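Local coordinates for glycosyl hydrolase family 2, TIM barrel domain protein (Parabacteroides merdae ATCC 43184, PDB 6DXU) that probably hydrolyses beta-glucuronides as a family 2 glycoside hydrolase, a beta-glucuronidase of the human gut microbiome built round a TIM barrel, at residues V80-V84 and S789-Q793; A182-Y187 and F596-R601; H520-H524 and V792-N796. All coordinates share one frame; numbering follows the deposited sequence.

Interaction 1: residues V80-V84 and S789-Q793; sequences VDPDV and SRKVQ. With NA (sodium ion), chain N; BCN (bicine), chain L.
A single nitrogen, NH2 of R790, is gripped by two aspartates of the same turn with one residue between them, D81 and D83. The shorter bond, R790 NH2 to D83 OD2 at 2.5 Å, comes from well above that carboxylate's plane; the other, R790 NH2 to D81 OD1 at 3.1 Å, arrives on the syn side, and N782 also donates to D81 OD2. R790 CG sits between its backbone N and carbonyl carbon (chi1 67°), and the chain then extends to NE, carrying the guanidinium across to the turn. K791 takes the second oxygen of D83, NZ lying 2.8 Å from D83 OD1, also on the syn side, so one carboxylate joins two basic side chains in a salt-bridge network of four residues. P82, between the aspartates, lays its CG over the centre of one R790 guanidinium face, 3.7 Å above the plane, and touches K791 CD. Residues 81-84 form a type I beta turn that starts with an Asx turn, D83 N donating to D81 OD1 at 3.0 Å; the backbone oxygens of D81 and V84, with D78 O and a water, bind a sodium ion. The turn belongs to the sugar-binding domain, and it docks on the C-terminal domain at the start of the edge strand 791-793. With an alanine at R790, two neighbouring carboxylates would probably be left without the cation that bridges them, and P82 CG without the guanidinium face it covers. Farther along the strand, Q793 NE2 makes weak bonds to bicine O21 and O6.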
loop_
_atom_site.group_PDB
_atom_site.type_symbol
_atom_site.label_atom_id
_atom_site.label_comp_id
_atom_site.label_asym_id
_atom_site.label_seq_id
_atom_site.Cartn_x
_atom_site.Cartn_y
_atom_site.Cartn_z
ATOM N N VAL D 80 33.471 10.213 -17.661
ATOM C CA VAL D 80 34.901 10.100 -17.942
ATOM C C VAL D 80 35.739 11.056 -17.117
ATOM O O VAL D 80 36.976 10.936 -17.134
ATOM C CB VAL D 80 35.209 10.293 -19.445
ATOM C CG1 VAL D 80 34.604 9.161 -20.261
ATOM C CG2 VAL D 80 34.707 11.648 -19.949
ATOM N N ASP D 81 35.126 11.970 -16.376
ATOM C CA ASP D 81 35.911 12.816 -15.491
ATOM C C ASP D 81 36.721 11.932 -14.559
ATOM O O ASP D 81 36.152 11.068 -13.876
ATOM C CB ASP D 81 35.041 13.765 -14.672
ATOM C CG ASP D 81 35.886 14.766 -13.882
ATOM O OD1 ASP D 81 36.445 14.378 -12.836
ATOM O OD2 ASP D 81 36.058 15.909 -14.361
ATOM N N PRO D 82 38.043 12.105 -14.503
ATOM C CA PRO D 82 38.876 11.134 -13.781
ATOM C C PRO D 82 38.747 11.190 -12.265
ATOM O O PRO D 82 39.243 10.273 -11.599
ATOM C CB PRO D 82 40.304 11.510 -14.219
ATOM C CG PRO D 82 40.219 13.000 -14.511
ATOM C CD PRO D 82 38.847 13.147 -15.173
ATOM N N ASP D 83 38.102 12.205 -11.686
ATOM C CA ASP D 83 38.157 12.406 -10.238
ATOM C C ASP D 83 36.826 12.169 -9.524
ATOM O O ASP D 83 36.735 12.407 -8.314
ATOM C CB ASP D 83 38.656 13.819 -9.934
ATOM C CG ASP D 83 40.066 14.059 -10.468
ATOM O OD1 ASP D 83 40.894 13.126 -10.381
ATOM O OD2 ASP D 83 40.333 15.164 -10.979
ATOM N N VAL D 84 35.794 11.695 -10.220
ATOM C CA VAL D 84 34.486 11.523 -9.599
ATOM C C VAL D 84 33.857 10.216 -10.061
ATOM O O VAL D 84 34.098 9.754 -11.182
ATOM C CB VAL D 84 33.532 12.700 -9.923
ATOM C CG1 VAL D 84 34.062 14.011 -9.342
ATOM C CG2 VAL D 84 33.308 12.821 -11.427
ATOM N N SER D 789 41.587 14.552 -22.802
ATOM C CA SER D 789 41.552 14.102 -21.418
ATOM C C SER D 789 42.491 14.954 -20.573
ATOM O O SER D 789 43.671 15.095 -20.913
ATOM C CB SER D 789 41.940 12.618 -21.313
ATOM O OG SER D 789 40.972 11.772 -21.936
ATOM N N ARG D 790 41.980 15.486 -19.452
ATOM C CA ARG D 790 42.816 16.334 -18.604
ATOM C C ARG D 790 43.735 15.530 -17.708
ATOM O O ARG D 790 44.660 16.101 -17.132
ATOM C CB ARG D 790 41.962 17.279 -17.749
ATOM C CG ARG D 790 41.108 16.612 -16.680
ATOM C CD ARG D 790 40.265 17.654 -15.962
ATOM N NE ARG D 790 39.413 17.051 -14.938
ATOM C CZ ARG D 790 39.825 16.731 -13.718
ATOM N NH1 ARG D 790 41.083 16.980 -13.359
ATOM N NH2 ARG D 790 38.983 16.172 -12.848
ATOM N N LYS D 791 43.483 14.230 -17.560
ATOM C CA LYS D 791 44.435 13.287 -16.980
ATOM C C LYS D 791 44.543 12.120 -17.947
ATOM O O LYS D 791 43.523 11.520 -18.305
ATOM C CB LYS D 791 43.989 12.812 -15.595
ATOM C CG LYS D 791 44.047 13.912 -14.533
ATOM C CD LYS D 791 43.739 13.382 -13.127
ATOM C CE LYS D 791 43.811 14.522 -12.112
ATOM N NZ LYS D 791 43.501 14.073 -10.743
ATOM N N VAL D 792 45.753 11.828 -18.414
ATOM C CA VAL D 792 45.921 10.857 -19.499
ATOM C C VAL D 792 47.343 10.315 -19.442
ATOM O O VAL D 792 48.288 11.055 -19.156
ATOM C CB VAL D 792 45.602 11.496 -20.870
ATOM C CG1 VAL D 792 46.666 12.560 -21.254
ATOM C CG2 VAL D 792 45.483 10.424 -21.966
ATOM N N GLN D 793 47.492 9.020 -19.706
ATOM C CA GLN D 793 48.825 8.443 -19.835
ATOM C C GLN D 793 49.452 8.924 -21.133
ATOM O O GLN D 793 48.765 9.097 -22.142
ATOM C CB GLN D 793 48.769 6.911 -19.824
ATOM C CG GLN D 793 48.582 6.275 -18.457
ATOM C CD GLN D 793 48.610 4.756 -18.536
ATOM O OE1 GLN D 793 49.121 4.199 -19.503
ATOM N NE2 GLN D 793 48.032 4.079 -17.536
HETATM NA NA NA N . 34.130 9.196 -13.662
HETATM N N1 BCN L . 48.000 -0.214 -18.189
HETATM C C1 BCN L . 48.983 -0.631 -17.206
HETATM C C2 BCN L . 49.766 0.593 -16.738
HETATM O O21 BCN L . 49.667 1.672 -17.377
HETATM O O22 BCN L . 50.509 0.521 -15.721
HETATM C C3 BCN L . 48.417 -0.721 -19.492
HETATM C C4 BCN L . 49.536 0.136 -20.091
HETATM O O4 BCN L . 49.145 1.483 -20.118
HETATM C C5 BCN L . 46.717 -0.834 -17.855
HETATM C C6 BCN L . 45.834 0.143 -17.080
HETATM O O6 BCN L . 46.282 1.450 -17.326
HETATM O O HOH W 1 32.576 6.951 -13.040
#

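Interaction 2: residues A182-Y187 and F596-R601; sequences ADFNIY and FSTPVR
D183 loses more surface to this contact than any other residue of the two segments, and its carboxylate is held by two side chains of 596-601. R601 grips it side-on, NE reaching D183 OD1 and NH2 reaching D183 OD2, each at 2.9 Å, with the carboxylate and guanidinium planes 55° apart. T598 OG1 donates to the same OD1 at 2.6 Å, from the opposite face to R601 NE, so this oxygen is clamped between a hydroxyl and a cation. The torsion that swings CG away from the D183 backbone N (chi1 -171°) carries the carboxylate to both donors. N610 also donates to D183 OD2, while Y489 is a second partner of R601 NH2. V600 CG2 packs against D183 OD1, and the backbone oxygen of D183 meets the edge of the F596 ring at CE1, 3.2 Å away.

N185 supplies the second grip. Its ND2 donates to S597 OG at 2.8 Å, with the hydroxyl almost in the amide plane, and to a water that in turn donates to S597 O. OD1 of the same amide lies against the ring of P599, 3.3 Å from CD, as N185 and P599 run past each other in opposite directions. P599 CD also rests on the carbonyl carbon of F184. Close by, Y187 presents its ring face to N185 CB, and its hydroxyl is hydrogen-bonded to D335.

Residues 598-601 form a type I beta turn that leaves the short strand 596-597. This buried seam joins a loop of the sugar-binding domain, between strands 162-169 and 194-199, to the chain following barrel strand 587-589, an inter-domain interface of the modular family 2 glycoside hydrolase architecture.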
loop_
_atom_site.group_PDB
_atom_site.type_symbol
_atom_site.label_atom_id
_atom_site.label_comp_id
_atom_site.label_asym_id
_atom_site.label_seq_id
_atom_site.Cartn_x
_atom_site.Cartn_y
_atom_site.Cartn_z
ATOM N N ALA D 182 28.149 -4.348 -14.478
ATOM C CA ALA D 182 28.415 -4.354 -15.907
ATOM C C ALA D 182 29.515 -3.354 -16.256
ATOM O O ALA D 182 29.771 -2.381 -15.533
ATOM C CB ALA D 182 27.140 -4.038 -16.693
ATOM N N ASP D 183 30.184 -3.632 -17.376
ATOM C CA ASP D 183 31.300 -2.846 -17.917
ATOM C C ASP D 183 30.815 -1.710 -18.811
ATOM O O ASP D 183 31.365 -1.478 -19.890
ATOM C CB ASP D 183 32.247 -3.785 -18.669
ATOM C CG ASP D 183 33.572 -3.115 -19.099
ATOM O OD1 ASP D 183 34.081 -2.211 -18.393
ATOM O OD2 ASP D 183 34.096 -3.500 -20.169
ATOM N N PHE D 184 29.765 -0.997 -18.400
ATOM C CA PHE D 184 29.315 0.194 -19.117
ATOM C C PHE D 184 28.506 1.036 -18.144
ATOM O O PHE D 184 28.036 0.542 -17.118
ATOM C CB PHE D 184 28.498 -0.143 -20.383
ATOM C CG PHE D 184 27.193 -0.888 -20.125
ATOM C CD1 PHE D 184 27.171 -2.275 -20.060
ATOM C CD2 PHE D 184 25.996 -0.198 -19.986
ATOM C CE1 PHE D 184 25.983 -2.957 -19.841
ATOM C CE2 PHE D 184 24.791 -0.878 -19.753
ATOM C CZ PHE D 184 24.792 -2.258 -19.679
ATOM N N ASN D 185 28.370 2.319 -18.464
ATOM C CA ASN D 185 27.613 3.225 -17.613
ATOM C C ASN D 185 26.124 2.993 -17.774
ATOM O O ASN D 185 25.618 2.896 -18.898
ATOM C CB ASN D 185 27.918 4.678 -17.957
ATOM C CG ASN D 185 29.355 5.035 -17.697
ATOM O OD1 ASN D 185 29.815 4.983 -16.569
ATOM N ND2 ASN D 185 30.069 5.397 -18.742
ATOM N N ILE D 186 25.425 2.955 -16.642
ATOM C CA ILE D 186 23.963 2.900 -16.623
ATOM C C ILE D 186 23.506 4.352 -16.580
ATOM O O ILE D 186 23.318 4.956 -15.514
ATOM C CB ILE D 186 23.440 2.078 -15.453
ATOM C CG1 ILE D 186 24.093 0.694 -15.495
ATOM C CG2 ILE D 186 21.907 1.939 -15.539
ATOM C CD1 ILE D 186 23.710 -0.184 -14.313
ATOM N N TYR D 187 23.351 4.923 -17.757
ATOM C CA TYR D 187 23.243 6.364 -17.910
ATOM C C TYR D 187 21.868 6.868 -17.490
ATOM O O TYR D 187 20.887 6.118 -17.437
ATOM C CB TYR D 187 23.504 6.743 -19.361
ATOM C CG TYR D 187 24.955 6.855 -19.750
ATOM C CD1 TYR D 187 25.859 7.582 -18.963
ATOM C CD2 TYR D 187 25.413 6.305 -20.953
ATOM C CE1 TYR D 187 27.198 7.726 -19.357
ATOM C CE2 TYR D 187 26.758 6.453 -21.362
ATOM C CZ TYR D 187 27.630 7.159 -20.558
ATOM O OH TYR D 187 28.941 7.309 -20.942
ATOM N N PHE D 596 34.335 3.397 -25.579
ATOM C CA PHE D 596 33.174 3.838 -24.822
ATOM C C PHE D 596 33.521 3.887 -23.342
ATOM O O PHE D 596 34.439 3.210 -22.868
ATOM C CB PHE D 596 31.968 2.915 -25.031
ATOM C CG PHE D 596 32.185 1.533 -24.504
ATOM C CD1 PHE D 596 31.819 1.195 -23.207
ATOM C CD2 PHE D 596 32.786 0.575 -25.302
ATOM C CE1 PHE D 596 32.033 -0.085 -22.722
ATOM C CE2 PHE D 596 33.022 -0.703 -24.827
ATOM C CZ PHE D 596 32.628 -1.037 -23.525
ATOM N N SER D 597 32.757 4.686 -22.607
ATOM C CA SER D 597 33.033 4.889 -21.192
ATOM C C SER D 597 32.483 3.756 -20.333
ATOM O O SER D 597 31.431 3.179 -20.619
ATOM C CB SER D 597 32.455 6.226 -20.721
ATOM O OG SER D 597 32.625 6.370 -19.311
ATOM N N THR D 598 33.217 3.431 -19.268
ATOM C CA THR D 598 32.812 2.406 -18.318
ATOM C C THR D 598 33.217 2.817 -16.904
ATOM O O THR D 598 34.337 3.327 -16.693
ATOM C CB THR D 598 33.425 1.035 -18.669
ATOM O OG1 THR D 598 33.211 0.135 -17.583
ATOM C CG2 THR D 598 34.921 1.146 -18.928
ATOM N N PRO D 599 32.337 2.612 -15.917
ATOM C CA PRO D 599 32.635 3.072 -14.559
ATOM C C PRO D 599 33.617 2.186 -13.822
ATOM O O PRO D 599 34.079 2.571 -12.740
ATOM C CB PRO D 599 31.261 3.036 -13.874
ATOM C CG PRO D 599 30.522 1.906 -14.579
ATOM C CD PRO D 599 31.021 1.947 -16.013
ATOM N N VAL D 600 33.919 0.994 -14.333
ATOM C CA VAL D 600 34.697 0.042 -13.557
ATOM C C VAL D 600 36.173 0.060 -13.938
ATOM O O VAL D 600 36.933 -0.795 -13.475
ATOM C CB VAL D 600 34.104 -1.383 -13.645
ATOM C CG1 VAL D 600 32.638 -1.392 -13.162
ATOM C CG2 VAL D 600 34.205 -1.952 -15.063
ATOM N N ARG D 601 36.607 1.015 -14.762
ATOM C CA ARG D 601 38.005 1.081 -15.199
ATOM C C ARG D 601 38.608 2.463 -14.958
ATOM O O ARG D 601 39.031 3.144 -15.899
ATOM C CB ARG D 601 38.112 0.681 -16.668
ATOM C CG ARG D 601 37.587 -0.727 -16.938
ATOM C CD ARG D 601 37.774 -1.099 -18.409
ATOM N NE ARG D 601 36.983 -2.274 -18.782
ATOM C CZ ARG D 601 37.499 -3.485 -18.999
ATOM N NH1 ARG D 601 38.809 -3.693 -18.870
ATOM N NH2 ARG D 601 36.701 -4.498 -19.330
HETATM O O HOH W 2 29.278 4.540 -21.497
#

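Interaction 3: residues H520-H524 and V792-N796; sequences HARRH and VQAYN. With BCN (bicine), chain L.
R523 starts against Y795, its CB 3.8 Å from Y795 CB where the two backbones come nearest, and runs alongside 792-796 toward the bound bicine. The chain leaves extended, then turns about the CG-CD bond (chi3 -75°); NE gives a weak bond to a water, which accepts from N796 N too and donates to A794 O. At the tip, CD2 of H520 sits 3.3 Å above one guanidinium face, towards its rim. NH2 spends its two hydrogens at the guanidinium edge: one on Q793 OE1 at 2.9 Å, in the carbonyl plane on a lone pair, and one on A794 O, nearly straight at 170°. NH1 goes on to bicine O4, 2.9 Å away, and also donates to D562 O. The guanidinium and the Q793 amide lie nearly coplanar, in keeping with the in-plane NH2 to OE1 bond, and each also bonds to bicine.

Here a type II beta turn, H520 to R523, from the TIM-barrel domain meets the end of edge strand 791-793 of the C-terminal domain, and residues of both domains build the bicine site. The turn's first residue reaches the strand too: H520 NE2 donates to Q793 O at 2.9 Å, from above the carbonyl plane, while Y795 turns its ring edge toward the H520 face in an offset edge-to-face pair, planes at 71°. R522 runs alongside Y795, its CB against CD2. At the far end N796 pairs with the backbone of H524 twice, OD1 accepting from H524 N and ND2 donating to H524 O at 2.8 Å.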
loop_
_atom_site.group_PDB
_atom_site.type_symbol
_atom_site.label_atom_id
_atom_site.label_comp_id
_atom_site.label_asym_id
_atom_site.label_seq_id
_atom_site.Cartn_x
_atom_site.Cartn_y
_atom_site.Cartn_z
ATOM N N HIS D 520 45.501 2.261 -26.510
ATOM C CA HIS D 520 45.556 3.690 -26.222
ATOM C C HIS D 520 45.892 4.405 -27.517
ATOM O O HIS D 520 47.030 4.321 -27.994
ATOM C CB HIS D 520 46.615 3.910 -25.143
ATOM C CG HIS D 520 46.622 5.277 -24.521
ATOM N ND1 HIS D 520 45.473 5.977 -24.220
ATOM C CD2 HIS D 520 47.652 6.041 -24.079
ATOM C CE1 HIS D 520 45.795 7.125 -23.649
ATOM N NE2 HIS D 520 47.113 7.194 -23.564
ATOM N N ALA D 521 44.892 5.049 -28.122
ATOM C CA ALA D 521 45.057 5.606 -29.459
ATOM C C ALA D 521 46.240 6.560 -29.491
ATOM O O ALA D 521 46.382 7.410 -28.608
ATOM C CB ALA D 521 43.796 6.340 -29.911
ATOM N N ARG D 522 47.090 6.401 -30.505
ATOM C CA ARG D 522 48.304 7.163 -30.784
ATOM C C ARG D 522 49.493 6.592 -30.027
ATOM O O ARG D 522 50.596 7.140 -30.151
ATOM C CB ARG D 522 48.177 8.668 -30.476
ATOM C CG ARG D 522 47.048 9.339 -31.249
ATOM C CD ARG D 522 46.815 10.803 -30.858
ATOM N NE ARG D 522 45.836 11.391 -31.773
ATOM C CZ ARG D 522 46.151 11.906 -32.966
ATOM N NH1 ARG D 522 47.413 11.928 -33.384
ATOM N NH2 ARG D 522 45.202 12.397 -33.750
ATOM N N ARG D 523 49.327 5.519 -29.257
ATOM C CA ARG D 523 50.479 4.865 -28.648
ATOM C C ARG D 523 50.956 3.727 -29.536
ATOM O O ARG D 523 50.158 2.880 -29.955
ATOM C CB ARG D 523 50.155 4.333 -27.259
ATOM C CG ARG D 523 51.324 3.616 -26.598
ATOM C CD ARG D 523 50.917 3.020 -25.253
ATOM N NE ARG D 523 50.792 4.033 -24.203
ATOM C CZ ARG D 523 50.193 3.829 -23.035
ATOM N NH1 ARG D 523 49.641 2.647 -22.762
ATOM N NH2 ARG D 523 50.130 4.809 -22.134
ATOM N N HIS D 524 52.255 3.708 -29.820
ATOM C CA HIS D 524 52.827 2.715 -30.709
ATOM C C HIS D 524 54.068 2.118 -30.060
ATOM O O HIS D 524 54.545 2.590 -29.020
ATOM C CB HIS D 524 53.116 3.326 -32.086
ATOM C CG HIS D 524 51.924 4.003 -32.692
ATOM N ND1 HIS D 524 50.970 3.325 -33.422
ATOM C CD2 HIS D 524 51.525 5.299 -32.662
ATOM C CE1 HIS D 524 50.038 4.174 -33.821
ATOM N NE2 HIS D 524 50.353 5.379 -33.376
ATOM N N VAL D 792 45.753 11.828 -18.414
ATOM C CA VAL D 792 45.921 10.857 -19.499
ATOM C C VAL D 792 47.343 10.315 -19.442
ATOM O O VAL D 792 48.288 11.055 -19.156
ATOM C CB VAL D 792 45.602 11.496 -20.870
ATOM C CG1 VAL D 792 46.666 12.560 -21.254
ATOM C CG2 VAL D 792 45.483 10.424 -21.966
ATOM N N GLN D 793 47.492 9.020 -19.706
ATOM C CA GLN D 793 48.825 8.443 -19.835
ATOM C C GLN D 793 49.452 8.924 -21.133
ATOM O O GLN D 793 48.765 9.097 -22.142
ATOM C CB GLN D 793 48.769 6.911 -19.824
ATOM C CG GLN D 793 48.582 6.275 -18.457
ATOM C CD GLN D 793 48.610 4.756 -18.536
ATOM O OE1 GLN D 793 49.121 4.199 -19.503
ATOM N NE2 GLN D 793 48.032 4.079 -17.536
ATOM N N ALA D 794 50.760 9.174 -21.099
ATOM C CA ALA D 794 51.450 9.607 -22.305
ATOM C C ALA D 794 51.402 8.514 -23.370
ATOM O O ALA D 794 51.339 7.320 -23.065
ATOM C CB ALA D 794 52.908 9.961 -21.989
ATOM N N TYR D 795 51.419 8.932 -24.625
ATOM C CA TYR D 795 51.600 8.017 -25.748
ATOM C C TYR D 795 52.956 8.330 -26.373
ATOM O O TYR D 795 53.134 9.387 -26.984
ATOM C CB TYR D 795 50.461 8.114 -26.761
ATOM C CG TYR D 795 49.799 9.468 -26.889
ATOM C CD1 TYR D 795 48.791 9.883 -25.997
ATOM C CD2 TYR D 795 50.151 10.314 -27.913
ATOM C CE1 TYR D 795 48.179 11.138 -26.148
ATOM C CE2 TYR D 795 49.562 11.534 -28.065
ATOM C CZ TYR D 795 48.583 11.948 -27.185
ATOM O OH TYR D 795 47.992 13.178 -27.345
ATOM N N ASN D 796 53.910 7.418 -26.179
ATOM C CA ASN D 796 55.292 7.596 -26.627
ATOM C C ASN D 796 55.876 8.916 -26.120
ATOM O O ASN D 796 56.526 9.676 -26.850
ATOM C CB ASN D 796 55.382 7.474 -28.144
ATOM C CG ASN D 796 54.913 6.110 -28.625
ATOM O OD1 ASN D 796 53.922 5.997 -29.335
ATOM N ND2 ASN D 796 55.620 5.065 -28.210
HETATM N N1 BCN L . 48.000 -0.214 -18.189
HETATM C C1 BCN L . 48.983 -0.631 -17.206
HETATM C C2 BCN L . 49.766 0.593 -16.738
HETATM O O21 BCN L . 49.667 1.672 -17.377
HETATM O O22 BCN L . 50.509 0.521 -15.721
HETATM C C3 BCN L . 48.417 -0.721 -19.492
HETATM C C4 BCN L . 49.536 0.136 -20.091
HETATM O O4 BCN L . 49.145 1.483 -20.118
HETATM C C5 BCN L . 46.717 -0.834 -17.855
HETATM C C6 BCN L . 45.834 0.143 -17.080
HETATM O O6 BCN L . 46.282 1.450 -17.326
HETATM O O HOH W 3 53.303 7.966 -30.999
HETATM O O HOH W 4 53.398 5.344 -24.313
#

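Interactions 1 and 3 share V792 and Q793: strand 791-793 of the C-terminal domain meets the sugar-binding domain through 80-84 at one end and the barrel domain through 520-524 at the other, and the centres of the two contacts lie about 14 Å apart. Interaction 2 lies about 14 Å from interaction 1, centre to centre, and touches it where V80 CG1 packs 3.6 Å from S597 OG; the R601 side chain is about 8 Å from bicine. Interactions 2 and 3 do not touch, their nearest atoms being about 9 Å apart. Interaction 3 lines the bicine pocket, where D603 O adds a further bond, interaction 1 reaches it only through Q793, and interaction 2 lies beside it without touching.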